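Long-range contact in beta-1,4-galactanase (Humicola insolens, PDB 1HJQ), which hydrolyses the beta-1,4-galactosidic linkages of type I arabinogalactans as a fungal family 53 glycoside hydrolase: residues Y61-A66 and N118-A123. Sequence-based numbering, arbitrary orientation.
Sequences YNIQLA and NRFADA
The ring of Phe120 meets helix 59-71 in two ways at once, taking Ile63 over one face and Ala66 at its edge. Ile63 CG1 lies above that face, off-centre toward the rim, 4.2 Å from Phe120 CE2, and the two side chains run antiparallel alongside each other. At the edge, Ala66 CB lies in the ring plane, 3.7 Å from Phe120 CE2, while Asn62 contributes its CB at 4.2 Å from Phe120 CZ and its backbone O near the same edge. Phe120 CG is anti to the carbonyl carbon (chi1 -74°), a setting that carries the ring across to the other helix. The terminal carbon of Ile63 lies toward the Arg119 chain, over one face of the guanidinium in the model, but the detail there is not reliable. No hydrogen bond joins the segments; the contact is made by side-chain packing. Helices 59-71 and 102-123 follow strands 43-48 and 75-80 of the eight-stranded parallel beta/alpha (TIM) barrel, neighbours on its outer wall. Their axes pass 10.8 Å apart at 42° here, and Ile63 and Phe120 are the closest pair by CA atoms, at 6.9 Å. Leu76 and Ile78 of strand 75-80 also touch the Phe120 ring, tying the helix pair to the barrel wall. In Arg119 the bend at chi2 (67°) belongs to the path that brings NH2 to Asp60, just before segment 61-66, where the two form a salt bridge. A leucine in place of Arg119 would probably leave Asp60 without this charged mate. The amide of Asn62 leads off to other partners, its ND2 hydrogen-bonded to the backbone oxygens of Asn58 and Arg47.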
loop_
_atom_site.group_PDB
_atom_site.type_symbol
_atom_site.label_atom_id
_atom_site.label_comp_id
_atom_site.label_asym_id
_atom_site.label_seq_id
_atom_site.Cartn_x
_atom_site.Cartn_y
_atom_site.Cartn_z
ATOM N N TYR A 61 -6.150 8.742 -14.318
ATOM C CA TYR A 61 -7.080 8.074 -13.420
ATOM C C TYR A 61 -6.780 8.419 -11.968
ATOM O O TYR A 61 -7.690 8.704 -11.190
ATOM C CB TYR A 61 -6.994 6.550 -13.617
ATOM C CG TYR A 61 -7.884 5.736 -12.693
ATOM C CD1 TYR A 61 -7.565 5.568 -11.345
ATOM C CD2 TYR A 61 -9.061 5.162 -13.163
ATOM C CE1 TYR A 61 -8.400 4.854 -10.488
ATOM C CE2 TYR A 61 -9.903 4.446 -12.316
ATOM C CZ TYR A 61 -9.569 4.297 -10.980
ATOM O OH TYR A 61 -10.417 3.603 -10.138
ATOM N N ASN A 62 -5.506 8.397 -11.598
ATOM C CA ASN A 62 -5.132 8.691 -10.224
ATOM C C ASN A 62 -5.247 10.158 -9.866
ATOM O O ASN A 62 -5.382 10.501 -8.692
ATOM C CB ASN A 62 -3.720 8.180 -9.938
ATOM C CG ASN A 62 -3.692 6.688 -9.682
ATOM O OD1 ASN A 62 -4.114 6.223 -8.620
ATOM N ND2 ASN A 62 -3.215 5.926 -10.659
ATOM N N ILE A 63 -5.198 11.028 -10.867
ATOM C CA ILE A 63 -5.327 12.451 -10.604
ATOM C C ILE A 63 -6.769 12.803 -10.272
ATOM O O ILE A 63 -7.025 13.656 -9.428
ATOM C CB ILE A 63 -4.850 13.285 -11.795
ATOM C CG1 ILE A 63 -3.324 13.244 -11.836
ATOM C CG2 ILE A 63 -5.374 14.715 -11.687
ATOM C CD1 ILE A 63 -2.711 14.184 -12.827
ATOM N N GLN A 64 -7.715 12.140 -10.931
ATOM C CA GLN A 64 -9.127 12.394 -10.660
ATOM C C GLN A 64 -9.411 11.947 -9.227
ATOM O O GLN A 64 -10.135 12.618 -8.488
ATOM C CB GLN A 64 -10.014 11.620 -11.638
ATOM C CG GLN A 64 -11.223 12.415 -12.122
ATOM C CD GLN A 64 -12.066 11.647 -13.128
ATOM O OE1 GLN A 64 -11.551 11.144 -14.135
ATOM N NE2 GLN A 64 -13.369 11.553 -12.863
ATOM N N LEU A 65 -8.821 10.820 -8.835
ATOM C CA LEU A 65 -8.997 10.292 -7.486
ATOM C C LEU A 65 -8.399 11.208 -6.434
ATOM O O LEU A 65 -9.045 11.542 -5.442
ATOM C CB LEU A 65 -8.353 8.913 -7.360
ATOM C CG LEU A 65 -9.183 7.748 -7.885
ATOM C CD1 LEU A 65 -8.494 6.425 -7.571
ATOM C CD2 LEU A 65 -10.542 7.801 -7.229
ATOM N N ALA A 66 -7.153 11.602 -6.654
ATOM C CA ALA A 66 -6.460 12.482 -5.724
ATOM C C ALA A 66 -7.286 13.736 -5.468
ATOM O O ALA A 66 -7.609 14.062 -4.326
ATOM C CB ALA A 66 -5.098 12.854 -6.285
ATOM N N ASN A 118 5.457 15.345 -10.914
ATOM C CA ASN A 118 5.215 16.707 -11.373
ATOM C C ASN A 118 3.784 16.841 -11.869
ATOM O O ASN A 118 3.216 17.931 -11.897
ATOM C CB ASN A 118 6.195 17.091 -12.485
ATOM C CG ASN A 118 7.534 17.539 -11.945
ATOM O OD1 ASN A 118 7.601 18.263 -10.954
ATOM N ND2 ASN A 118 8.613 17.125 -12.603
ATOM N N ARG A 119 3.197 15.718 -12.253
ATOM C CA ARG A 119 1.830 15.718 -12.738
ATOM C C ARG A 119 0.904 16.149 -11.598
ATOM O O ARG A 119 -0.035 16.923 -11.800
ATOM C CB ARG A 119 1.465 14.326 -13.231
ATOM C CG ARG A 119 0.210 14.284 -14.046
ATOM C CD ARG A 119 0.364 15.018 -15.362
ATOM N NE ARG A 119 -0.922 15.071 -16.048
ATOM C CZ ARG A 119 -1.518 14.025 -16.617
ATOM N NH1 ARG A 119 -0.941 12.831 -16.600
ATOM N NH2 ARG A 119 -2.710 14.174 -17.179
ATOM N N PHE A 120 1.179 15.651 -10.395
ATOM C CA PHE A 120 0.383 16.015 -9.229
ATOM C C PHE A 120 0.710 17.444 -8.797
ATOM O O PHE A 120 -0.184 18.223 -8.469
ATOM C CB PHE A 120 0.651 15.056 -8.065
ATOM C CG PHE A 120 0.026 13.709 -8.238
ATOM C CD1 PHE A 120 0.745 12.655 -8.789
ATOM C CD2 PHE A 120 -1.298 13.499 -7.876
ATOM C CE1 PHE A 120 0.154 11.410 -8.980
ATOM C CE2 PHE A 120 -1.900 12.258 -8.063
ATOM C CZ PHE A 120 -1.174 11.214 -8.616
ATOM N N ALA A 121 1.996 17.780 -8.803
ATOM C CA ALA A 121 2.445 19.111 -8.419
ATOM C C ALA A 121 1.769 20.173 -9.278
ATOM O O ALA A 121 1.198 21.135 -8.761
ATOM C CB ALA A 121 3.951 19.209 -8.571
ATOM N N ASP A 122 1.838 19.993 -10.593
ATOM C CA ASP A 122 1.236 20.938 -11.521
ATOM C C ASP A 122 -0.279 20.988 -11.362
ATOM O O ASP A 122 -0.907 22.012 -11.638
ATOM C CB ASP A 122 1.581 20.564 -12.968
ATOM C CG ASP A 122 3.076 20.605 -13.241
ATOM O OD1 ASP A 122 3.818 21.247 -12.457
ATOM O OD2 ASP A 122 3.500 20.002 -14.250
ATOM N N ALA A 123 -0.862 19.877 -10.921
ATOM C CA ALA A 123 -2.299 19.796 -10.730
ATOM C C ALA A 123 -2.701 20.416 -9.402
ATOM O O ALA A 123 -3.884 20.591 -9.130
ATOM C CB ALA A 123 -2.742 18.360 -10.782
#